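Local coordinates for protein beta-galactosidase BgaB (Bifidobacterium adolescentis, PDB 5VYM) that hydrolyses terminal beta-galactose from galactooligosaccharides, preferring beta-1,4-linked galactose, the chain here being its trimerisation domain, at residues S5-L10 against T63-T68; S146-S151 against A173-T178; T158-Q163 against D211-D216; A177-E182 against T192-R197. All coordinates share one frame; numbering follows the deposited sequence.

From the N terminus, interaction 1 closes first: the opening strand pairs with 63-66 inside the parallel sheet, and everything else follows later in the chain. Its centre lies about 36 to 45 Å from the centres of the other three, which gather in the antiparallel part on the far side of the chain's centre. Interaction 2 joins strands 143-147 and 174-180. Interaction 3, linking 158-163 to the start of helix 214-225, crosses it, because their segments alternate along the chain. Interaction 4 begins on strand 174-180 where interaction 2 ends, sharing A177 and T178. It is nested inside the loop that interaction 3 closes, and Y179 packs against W162 and T159.

Interaction 1: residues S5-L10 against T63-T68; sequences SDTAIL and TVVLPT
L10 and V64 come closest on one face of the strand pair: L10 CD1 sits 3.5 Å from V64 CG1, the leucine lying across the valine at about a right angle. With its CG anti to the carbonyl carbon (chi1 -56°), L10 also brings CD1 within 4.1 Å of L66 CG, so this one methyl bridges two residues of the neighbouring strand. Replacing L10 by alanine would probably open a gap beside V64 and L66, removing the methyl that V64 CG1 meets on this strand. V64 and L66 are backed by L80 of helix 74-85, while L10 itself meets W58 and L54.

The other face belongs to T7, T63, I9 and V65. T7 and T63 stand side by side, pointing the same way, with T7 OG1 3.9 Å from T63 CB; the T63 hydroxyl has its polar partner in R89. T7 CG2 slants over V65 CG2 at 4.0 Å. Further on, I9 CG2 touches P67 CG at 3.8 Å, crossing the ring nearly at right angles, and W38 of helix 31-44 packs on both residues.

Underneath runs a ladder of backbone bonds: T63 N to D6 O, A8 N to T63 O, V65 N to A8 O, and L10 N to V65 O, the last 2.9 Å long and nearly straight (173°). These are two inner strands of a four-stranded parallel sheet covered by helices on its two faces, the alpha/beta arrangement consistent with the class I glutamine amidotransferase-like fold to which this trimerisation domain is related.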
# COMPACT_ATOMS: atom_id res chain seq x y z
N SER B 5 -10.92 -17.46 17.77
CA SER B 5 -11.92 -16.58 17.19
C SER B 5 -11.50 -16.13 15.79
O SER B 5 -10.36 -16.30 15.37
CB SER B 5 -12.13 -15.36 18.09
OG SER B 5 -12.90 -14.36 17.43
N ASP B 6 -12.47 -15.56 15.06
CA ASP B 6 -12.18 -14.99 13.76
C ASP B 6 -11.51 -13.62 13.86
O ASP B 6 -10.83 -13.21 12.91
CB ASP B 6 -13.46 -14.85 12.94
CG ASP B 6 -13.95 -16.17 12.38
OD1 ASP B 6 -13.13 -17.10 12.23
OD2 ASP B 6 -15.16 -16.28 12.10
N THR B 7 -11.67 -12.93 14.98
CA THR B 7 -11.20 -11.56 15.15
C THR B 7 -10.15 -11.51 16.25
O THR B 7 -10.34 -12.09 17.32
CB THR B 7 -12.36 -10.62 15.48
OG1 THR B 7 -13.39 -10.75 14.49
CG2 THR B 7 -11.88 -9.17 15.51
N ALA B 8 -9.06 -10.80 15.99
CA ALA B 8 -8.01 -10.57 16.97
C ALA B 8 -7.85 -9.07 17.18
O ALA B 8 -7.67 -8.31 16.22
CB ALA B 8 -6.68 -11.18 16.51
N ILE B 9 -7.93 -8.64 18.44
CA ILE B 9 -7.63 -7.27 18.81
C ILE B 9 -6.17 -7.22 19.24
O ILE B 9 -5.78 -7.87 20.21
CB ILE B 9 -8.55 -6.78 19.93
CG1 ILE B 9 -10.01 -6.88 19.49
CG2 ILE B 9 -8.20 -5.35 20.33
CD1 ILE B 9 -11.01 -6.51 20.56
N LEU B 10 -5.36 -6.47 18.50
CA LEU B 10 -3.92 -6.47 18.72
C LEU B 10 -3.54 -5.55 19.86
O LEU B 10 -4.05 -4.43 19.98
CB LEU B 10 -3.18 -6.06 17.44
CG LEU B 10 -3.49 -6.89 16.20
CD1 LEU B 10 -2.51 -6.55 15.09
CD2 LEU B 10 -3.46 -8.38 16.52
N THR B 63 -10.02 -11.24 10.83
CA THR B 63 -10.09 -9.80 11.03
C THR B 63 -9.14 -9.41 12.16
O THR B 63 -9.03 -10.12 13.16
CB THR B 63 -11.52 -9.36 11.36
OG1 THR B 63 -12.38 -9.69 10.27
CG2 THR B 63 -11.58 -7.86 11.60
N VAL B 64 -8.46 -8.28 11.98
CA VAL B 64 -7.51 -7.77 12.95
C VAL B 64 -7.87 -6.32 13.25
O VAL B 64 -8.13 -5.54 12.32
CB VAL B 64 -6.06 -7.89 12.43
CG1 VAL B 64 -5.22 -6.72 12.86
CG2 VAL B 64 -5.44 -9.20 12.90
N VAL B 65 -7.92 -5.97 14.53
CA VAL B 65 -8.33 -4.65 14.99
C VAL B 65 -7.17 -4.01 15.73
O VAL B 65 -6.56 -4.64 16.60
CB VAL B 65 -9.58 -4.72 15.88
CG1 VAL B 65 -9.98 -3.33 16.36
CG2 VAL B 65 -10.73 -5.38 15.14
N LEU B 66 -6.87 -2.75 15.40
CA LEU B 66 -5.79 -1.99 16.03
C LEU B 66 -6.38 -0.74 16.67
O LEU B 66 -6.49 0.31 16.02
CB LEU B 66 -4.70 -1.63 15.02
CG LEU B 66 -3.89 -2.79 14.44
CD1 LEU B 66 -4.46 -3.23 13.10
CD2 LEU B 66 -2.42 -2.41 14.31
N PRO B 67 -6.76 -0.80 17.95
CA PRO B 67 -7.30 0.39 18.62
C PRO B 67 -6.24 1.17 19.37
O PRO B 67 -5.68 0.67 20.36
CB PRO B 67 -8.35 -0.20 19.57
CG PRO B 67 -7.89 -1.64 19.81
CD PRO B 67 -6.77 -1.97 18.84
N THR B 68 -5.96 2.39 18.92
CA THR B 68 -4.95 3.26 19.53
C THR B 68 -3.61 2.53 19.63
O THR B 68 -2.95 2.51 20.68
CB THR B 68 -5.41 3.78 20.89
OG1 THR B 68 -6.79 4.17 20.81
CG2 THR B 68 -4.59 5.00 21.32

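Interaction 2: residues S146-S151 against A173-T178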
# COMPACT_ATOMS: atom_id res chain seq x y z
N SER B 146 23.22 -11.42 -11.34
CA SER B 146 23.27 -12.84 -11.00
C SER B 146 21.90 -13.28 -10.51
O SER B 146 21.24 -12.56 -9.76
CB SER B 146 24.33 -13.13 -9.94
OG SER B 146 24.40 -14.52 -9.66
N SER B 147 21.47 -14.46 -10.95
CA SER B 147 20.16 -14.97 -10.59
C SER B 147 20.15 -15.38 -9.12
O SER B 147 21.00 -16.18 -8.69
CB SER B 147 19.77 -16.14 -11.49
OG SER B 147 19.53 -15.71 -12.81
N ALA B 148 19.20 -14.84 -8.36
CA ALA B 148 19.10 -15.19 -6.95
C ALA B 148 18.42 -16.54 -6.73
O ALA B 148 18.51 -17.09 -5.63
CB ALA B 148 18.34 -14.10 -6.19
N ASP B 149 17.75 -17.07 -7.75
CA ASP B 149 17.16 -18.40 -7.68
C ASP B 149 18.18 -19.42 -8.20
O ASP B 149 19.38 -19.14 -8.25
CB ASP B 149 15.83 -18.43 -8.44
CG ASP B 149 15.96 -17.92 -9.87
OD1 ASP B 149 17.09 -17.63 -10.31
OD2 ASP B 149 14.92 -17.81 -10.56
N ASP B 150 17.72 -20.60 -8.61
CA ASP B 150 18.59 -21.62 -9.17
C ASP B 150 18.41 -21.77 -10.68
O ASP B 150 18.98 -22.69 -11.27
CB ASP B 150 18.35 -22.96 -8.48
CG ASP B 150 18.81 -22.96 -7.03
OD1 ASP B 150 19.75 -22.20 -6.71
OD2 ASP B 150 18.24 -23.72 -6.22
N SER B 151 17.64 -20.88 -11.31
CA SER B 151 17.42 -20.98 -12.75
C SER B 151 18.66 -20.57 -13.53
O SER B 151 18.86 -21.04 -14.66
CB SER B 151 16.23 -20.11 -13.16
OG SER B 151 16.47 -18.75 -12.87
N ALA B 173 7.73 -11.54 -0.92
CA ALA B 173 8.42 -11.04 -2.09
C ALA B 173 9.67 -11.88 -2.36
O ALA B 173 10.43 -12.19 -1.43
CB ALA B 173 8.79 -9.57 -1.91
N GLN B 174 9.87 -12.26 -3.61
CA GLN B 174 10.96 -13.13 -4.01
C GLN B 174 11.93 -12.36 -4.90
O GLN B 174 11.51 -11.70 -5.86
CB GLN B 174 10.44 -14.36 -4.75
CG GLN B 174 11.52 -15.26 -5.31
CD GLN B 174 10.95 -16.43 -6.08
OE1 GLN B 174 9.74 -16.53 -6.28
NE2 GLN B 174 11.82 -17.33 -6.53
N VAL B 175 13.22 -12.44 -4.58
CA VAL B 175 14.25 -11.84 -5.42
C VAL B 175 14.62 -12.83 -6.52
O VAL B 175 14.88 -14.00 -6.26
CB VAL B 175 15.48 -11.47 -4.58
CG1 VAL B 175 16.56 -10.86 -5.47
CG2 VAL B 175 15.09 -10.50 -3.48
N LEU B 176 14.62 -12.35 -7.76
CA LEU B 176 14.97 -13.18 -8.90
C LEU B 176 16.38 -12.92 -9.43
O LEU B 176 16.98 -13.82 -10.01
CB LEU B 176 13.96 -12.97 -10.04
CG LEU B 176 12.52 -13.39 -9.73
CD1 LEU B 176 11.62 -13.15 -10.92
CD2 LEU B 176 12.47 -14.84 -9.29
N ALA B 177 16.91 -11.71 -9.23
CA ALA B 177 18.25 -11.38 -9.68
C ALA B 177 18.83 -10.30 -8.78
O ALA B 177 18.11 -9.44 -8.27
CB ALA B 177 18.26 -10.92 -11.14
N THR B 178 20.14 -10.37 -8.58
CA THR B 178 20.87 -9.38 -7.81
C THR B 178 22.07 -8.91 -8.61
O THR B 178 22.52 -9.58 -9.55
CB THR B 178 21.35 -9.94 -6.46
OG1 THR B 178 22.06 -11.17 -6.67
CG2 THR B 178 20.18 -10.18 -5.53
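S146 and T178 form a hydrogen-bonded antiparallel pair, and the backbone carries most of the contact. S146 N gives to T178 O and T178 N to S146 O, each 2.7 Å and each nearly along the C=O axis. Farther along, A148 N reaches L176 O at 2.9 Å, but from 62° out of the carbonyl plane, as the first strand is already leaving the sheet.

Weaker polar contacts gather round S146 O. The T178 hydroxyl stands between its backbone N and carbonyl carbon (chi1 52°), which points OG1 back at S146 O in a weak bond of 3.5 Å, and A177 CA approaches the same oxygen at 3.2 Å as a CA-H...O contact.

The apolar share is small: A148 CB rests 3.8 Å from V175 CG1. Separately, the D149 carboxylate slants past L176 in a van der Waals approach, D149 OD2 lying 4.1 Å from L176 CD2. Its strongest polar partner is Y224 OH of helix 214-225, while S147 OG bonds L154 N.

Because main-chain atoms do nearly all the gripping, pairing here should depend little on which side chains are present, and the serine and aspartate ends serve neighbouring parts of the chain instead.

Interaction 3: residues T158-Q163 against D211-D216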
# COMPACT_ATOMS: atom_id res chain seq x y z
N THR B 158 24.30 -7.79 -18.17
CA THR B 158 24.89 -6.56 -17.67
C THR B 158 23.87 -5.43 -17.77
O THR B 158 22.79 -5.58 -18.33
CB THR B 158 26.17 -6.19 -18.43
OG1 THR B 158 25.87 -6.04 -19.83
CG2 THR B 158 27.23 -7.27 -18.26
N THR B 159 24.24 -4.28 -17.20
CA THR B 159 23.39 -3.10 -17.25
C THR B 159 24.26 -1.86 -17.11
O THR B 159 25.25 -1.87 -16.39
CB THR B 159 22.31 -3.13 -16.16
OG1 THR B 159 21.55 -1.92 -16.19
CG2 THR B 159 22.94 -3.30 -14.78
N ARG B 160 23.88 -0.80 -17.83
CA ARG B 160 24.54 0.50 -17.72
C ARG B 160 23.61 1.56 -17.13
O ARG B 160 23.93 2.75 -17.20
CB ARG B 160 25.06 0.94 -19.09
CG ARG B 160 26.25 0.14 -19.58
CD ARG B 160 26.18 -0.10 -21.08
NE ARG B 160 24.95 -0.78 -21.45
CZ ARG B 160 24.78 -2.10 -21.42
NH1 ARG B 160 25.77 -2.89 -21.02
NH2 ARG B 160 23.62 -2.63 -21.77
N LEU B 161 22.49 1.14 -16.56
CA LEU B 161 21.56 2.07 -15.91
C LEU B 161 20.77 1.27 -14.88
O LEU B 161 20.02 0.36 -15.25
CB LEU B 161 20.62 2.71 -16.93
CG LEU B 161 20.03 4.07 -16.55
CD1 LEU B 161 21.03 5.17 -16.84
CD2 LEU B 161 18.72 4.31 -17.27
N TRP B 162 20.93 1.61 -13.60
CA TRP B 162 20.33 0.83 -12.54
C TRP B 162 19.84 1.74 -11.43
O TRP B 162 20.27 2.89 -11.30
CB TRP B 162 21.34 -0.19 -11.96
CG TRP B 162 22.58 0.46 -11.43
CD1 TRP B 162 22.76 0.97 -10.18
CD2 TRP B 162 23.80 0.69 -12.14
NE1 TRP B 162 24.02 1.50 -10.06
CE2 TRP B 162 24.68 1.33 -11.25
CE3 TRP B 162 24.24 0.41 -13.43
CZ2 TRP B 162 25.98 1.70 -11.61
CZ3 TRP B 162 25.52 0.77 -13.80
CH2 TRP B 162 26.38 1.41 -12.89
N GLN B 163 18.92 1.21 -10.63
CA GLN B 163 18.43 1.87 -9.43
C GLN B 163 19.22 1.34 -8.23
O GLN B 163 19.22 0.14 -7.97
CB GLN B 163 16.93 1.63 -9.24
CG GLN B 163 16.41 2.01 -7.87
CD GLN B 163 16.32 3.51 -7.66
OE1 GLN B 163 16.20 4.27 -8.62
NE2 GLN B 163 16.37 3.93 -6.40
N ASP B 211 18.12 -1.24 -16.53
CA ASP B 211 17.88 -1.26 -17.96
C ASP B 211 18.68 -2.38 -18.60
O ASP B 211 19.89 -2.51 -18.37
CB ASP B 211 18.26 0.09 -18.59
CG ASP B 211 18.06 0.10 -20.09
OD1 ASP B 211 16.92 -0.14 -20.54
OD2 ASP B 211 19.04 0.36 -20.82
N LEU B 212 18.01 -3.20 -19.40
CA LEU B 212 18.64 -4.30 -20.12
C LEU B 212 18.47 -4.09 -21.62
O LEU B 212 17.46 -3.53 -22.07
CB LEU B 212 18.03 -5.65 -19.72
CG LEU B 212 18.01 -6.01 -18.24
CD1 LEU B 212 17.14 -7.23 -18.00
CD2 LEU B 212 19.42 -6.25 -17.73
N ASP B 213 19.46 -4.53 -22.39
CA ASP B 213 19.31 -4.50 -23.83
C ASP B 213 18.37 -5.62 -24.27
O ASP B 213 17.98 -6.49 -23.49
CB ASP B 213 20.67 -4.60 -24.53
CG ASP B 213 21.45 -5.84 -24.13
OD1 ASP B 213 20.92 -6.69 -23.39
OD2 ASP B 213 22.62 -5.96 -24.57
N VAL B 214 17.99 -5.59 -25.56
CA VAL B 214 16.98 -6.52 -26.06
C VAL B 214 17.43 -7.96 -25.87
O VAL B 214 16.62 -8.84 -25.55
CB VAL B 214 16.67 -6.21 -27.54
CG1 VAL B 214 15.65 -7.20 -28.09
CG2 VAL B 214 16.17 -4.78 -27.68
N ALA B 215 18.72 -8.23 -26.05
CA ALA B 215 19.23 -9.59 -25.90
C ALA B 215 19.03 -10.09 -24.47
O ALA B 215 18.49 -11.18 -24.25
CB ALA B 215 20.70 -9.66 -26.30
N ASP B 216 19.48 -9.31 -23.48
CA ASP B 216 19.32 -9.71 -22.09
C ASP B 216 17.86 -9.62 -21.66
O ASP B 216 17.39 -10.44 -20.85
CB ASP B 216 20.20 -8.85 -21.18
CG ASP B 216 21.68 -9.09 -21.42
OD1 ASP B 216 22.05 -10.20 -21.86
OD2 ASP B 216 22.48 -8.16 -21.16
O HOH W 1 22.12 -5.50 -21.01
O HOH W 2 21.95 -1.27 -20.05
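L161 and D211 are joined main chain to main chain by a single bond, D211 N to L161 O, 2.8 Å long and close to straight (170°), with no strand pairing between the two segments. Their CB atoms lie 3.9 Å apart. T159 adds the side-chain link: OG1, anti to the backbone N (chi1 176°), is turned at the other chain segment and lies 2.8 Å from D211 O. T159 OG1 itself accepts from L161 N at 3.2 Å, closing an ST turn, which probably helps to keep L161 O turned to D211. Valine in place of T159 would probably leave L161 N without this acceptor and the turn freer to shift away from D211.

Two waters fill in the rest. One takes R160 N and gives to D211 O, bridging the backbones beside the threonine. The other bridges D213 N, D216 OD2 and T158 O, so it sits at the start of the helix. There D213 is the N-cap, its OD1 accepting from D216 N. R160 stretches over this acidic corner, but its NH2 stays 4.5 Å from D213 OD2, too far for a salt bridge, and NH1 pairs with E142. L212 CD2 touches T158 O at 3.5 Å.

On its sheet side T159 packs against L145 of strand 143-147, and the L212 side chain packs against L217 and L220 of helix 214-225. Y94 of the second subunit packs on L161 and D211, while W162 and Q163 continue the sheet into that subunit as an antiparallel ladder.

Interaction 4: residues A177-E182 against T192-R197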
# COMPACT_ATOMS: atom_id res chain seq x y z
N ALA B 177 16.91 -11.71 -9.23
CA ALA B 177 18.25 -11.38 -9.68
C ALA B 177 18.83 -10.30 -8.78
O ALA B 177 18.11 -9.44 -8.27
CB ALA B 177 18.26 -10.92 -11.14
N THR B 178 20.14 -10.37 -8.58
CA THR B 178 20.87 -9.38 -7.81
C THR B 178 22.07 -8.91 -8.61
O THR B 178 22.52 -9.58 -9.55
CB THR B 178 21.35 -9.94 -6.46
OG1 THR B 178 22.06 -11.17 -6.67
CG2 THR B 178 20.18 -10.18 -5.53
N TYR B 179 22.59 -7.74 -8.24
CA TYR B 179 23.83 -7.25 -8.82
C TYR B 179 25.00 -7.94 -8.13
O TYR B 179 25.07 -8.00 -6.90
CB TYR B 179 23.93 -5.73 -8.66
CG TYR B 179 22.75 -4.98 -9.24
CD1 TYR B 179 22.52 -4.96 -10.61
CD2 TYR B 179 21.88 -4.29 -8.41
CE1 TYR B 179 21.45 -4.27 -11.14
CE2 TYR B 179 20.80 -3.60 -8.93
CZ TYR B 179 20.59 -3.59 -10.29
OH TYR B 179 19.51 -2.90 -10.81
N ALA B 180 25.93 -8.46 -8.93
CA ALA B 180 27.08 -9.19 -8.42
C ALA B 180 28.30 -8.86 -9.26
O ALA B 180 28.19 -8.31 -10.36
CB ALA B 180 26.82 -10.70 -8.40
N GLY B 181 29.46 -9.22 -8.74
CA GLY B 181 30.72 -8.99 -9.42
C GLY B 181 31.54 -7.90 -8.75
O GLY B 181 31.11 -7.23 -7.81
N GLU B 182 32.76 -7.73 -9.28
CA GLU B 182 33.67 -6.74 -8.73
C GLU B 182 33.15 -5.32 -8.94
O GLU B 182 33.30 -4.46 -8.06
CB GLU B 182 35.06 -6.90 -9.35
CG GLU B 182 35.76 -8.19 -8.96
CD GLU B 182 37.09 -8.37 -9.68
OE1 GLU B 182 37.37 -9.50 -10.13
OE2 GLU B 182 37.83 -7.38 -9.81
N THR B 192 22.32 -6.33 -3.92
CA THR B 192 21.13 -5.50 -4.05
C THR B 192 20.16 -6.12 -5.05
O THR B 192 20.56 -6.65 -6.09
CB THR B 192 21.52 -4.09 -4.49
OG1 THR B 192 22.44 -3.53 -3.55
CG2 THR B 192 20.29 -3.19 -4.58
N ALA B 193 18.87 -6.04 -4.73
CA ALA B 193 17.84 -6.64 -5.57
C ALA B 193 17.75 -5.91 -6.91
O ALA B 193 17.64 -4.68 -6.96
CB ALA B 193 16.49 -6.61 -4.87
N ALA B 194 17.80 -6.68 -8.00
CA ALA B 194 17.65 -6.15 -9.35
C ALA B 194 16.32 -6.52 -9.99
O ALA B 194 15.72 -5.69 -10.68
CB ALA B 194 18.79 -6.65 -10.24
N VAL B 195 15.85 -7.75 -9.79
CA VAL B 195 14.57 -8.22 -10.30
C VAL B 195 13.85 -8.96 -9.18
O VAL B 195 14.40 -9.91 -8.61
CB VAL B 195 14.71 -9.13 -11.53
CG1 VAL B 195 13.35 -9.64 -11.97
CG2 VAL B 195 15.41 -8.40 -12.66
N THR B 196 12.64 -8.52 -8.85
CA THR B 196 11.83 -9.13 -7.80
C THR B 196 10.41 -9.33 -8.29
O THR B 196 9.96 -8.68 -9.24
CB THR B 196 11.79 -8.27 -6.53
OG1 THR B 196 11.05 -7.07 -6.79
CG2 THR B 196 13.20 -7.91 -6.06
N ARG B 197 9.70 -10.24 -7.63
CA ARG B 197 8.27 -10.42 -7.85
C ARG B 197 7.60 -10.61 -6.50
O ARG B 197 8.19 -11.16 -5.57
CB ARG B 197 7.97 -11.61 -8.78
CG ARG B 197 8.42 -12.96 -8.25
CD ARG B 197 8.21 -14.03 -9.32
NE ARG B 197 8.76 -15.33 -8.93
CZ ARG B 197 8.89 -16.36 -9.75
NH1 ARG B 197 8.51 -16.25 -11.02
NH2 ARG B 197 9.40 -17.51 -9.31
O HOH W 3 17.99 -2.02 -8.81
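Y179 sets its ring over A194 by two torsions: CG stands anti to the carbonyl carbon (chi1 -55°), and chi2 of -68° turns one face onto the alanine methyl. A194 CB then lies 3.8 Å from the ring centroid, 20° off the normal, a CH-pi contact displaced toward the CZ rim. T192 CB comes in at the edge, in the ring plane, 3.9 Å from CD2. At the far end the phenol OH is 2.7 Å from a water that also neighbours A193 O, and I143 and L145 of strand 143-147 pack on the tyrosine side chain.

The backbone beneath is irregular. A177 O accepts twice, from A194 N at 2.8 Å and from V195 N at 3.2 Å, both donors reaching it from the same face of its carbonyl plane. In return A177 N gives to V195 O on a lone pair, and their CB atoms touch at 4.0 Å. Past the irregularity, Y179 N bonds T192 O at 3.2 Å.

Two residues, A194 and V195, opposite one, A177, make a classic beta bulge in an antiparallel pair; it shifts the register by one and lies where strand 193-200 turns a corner.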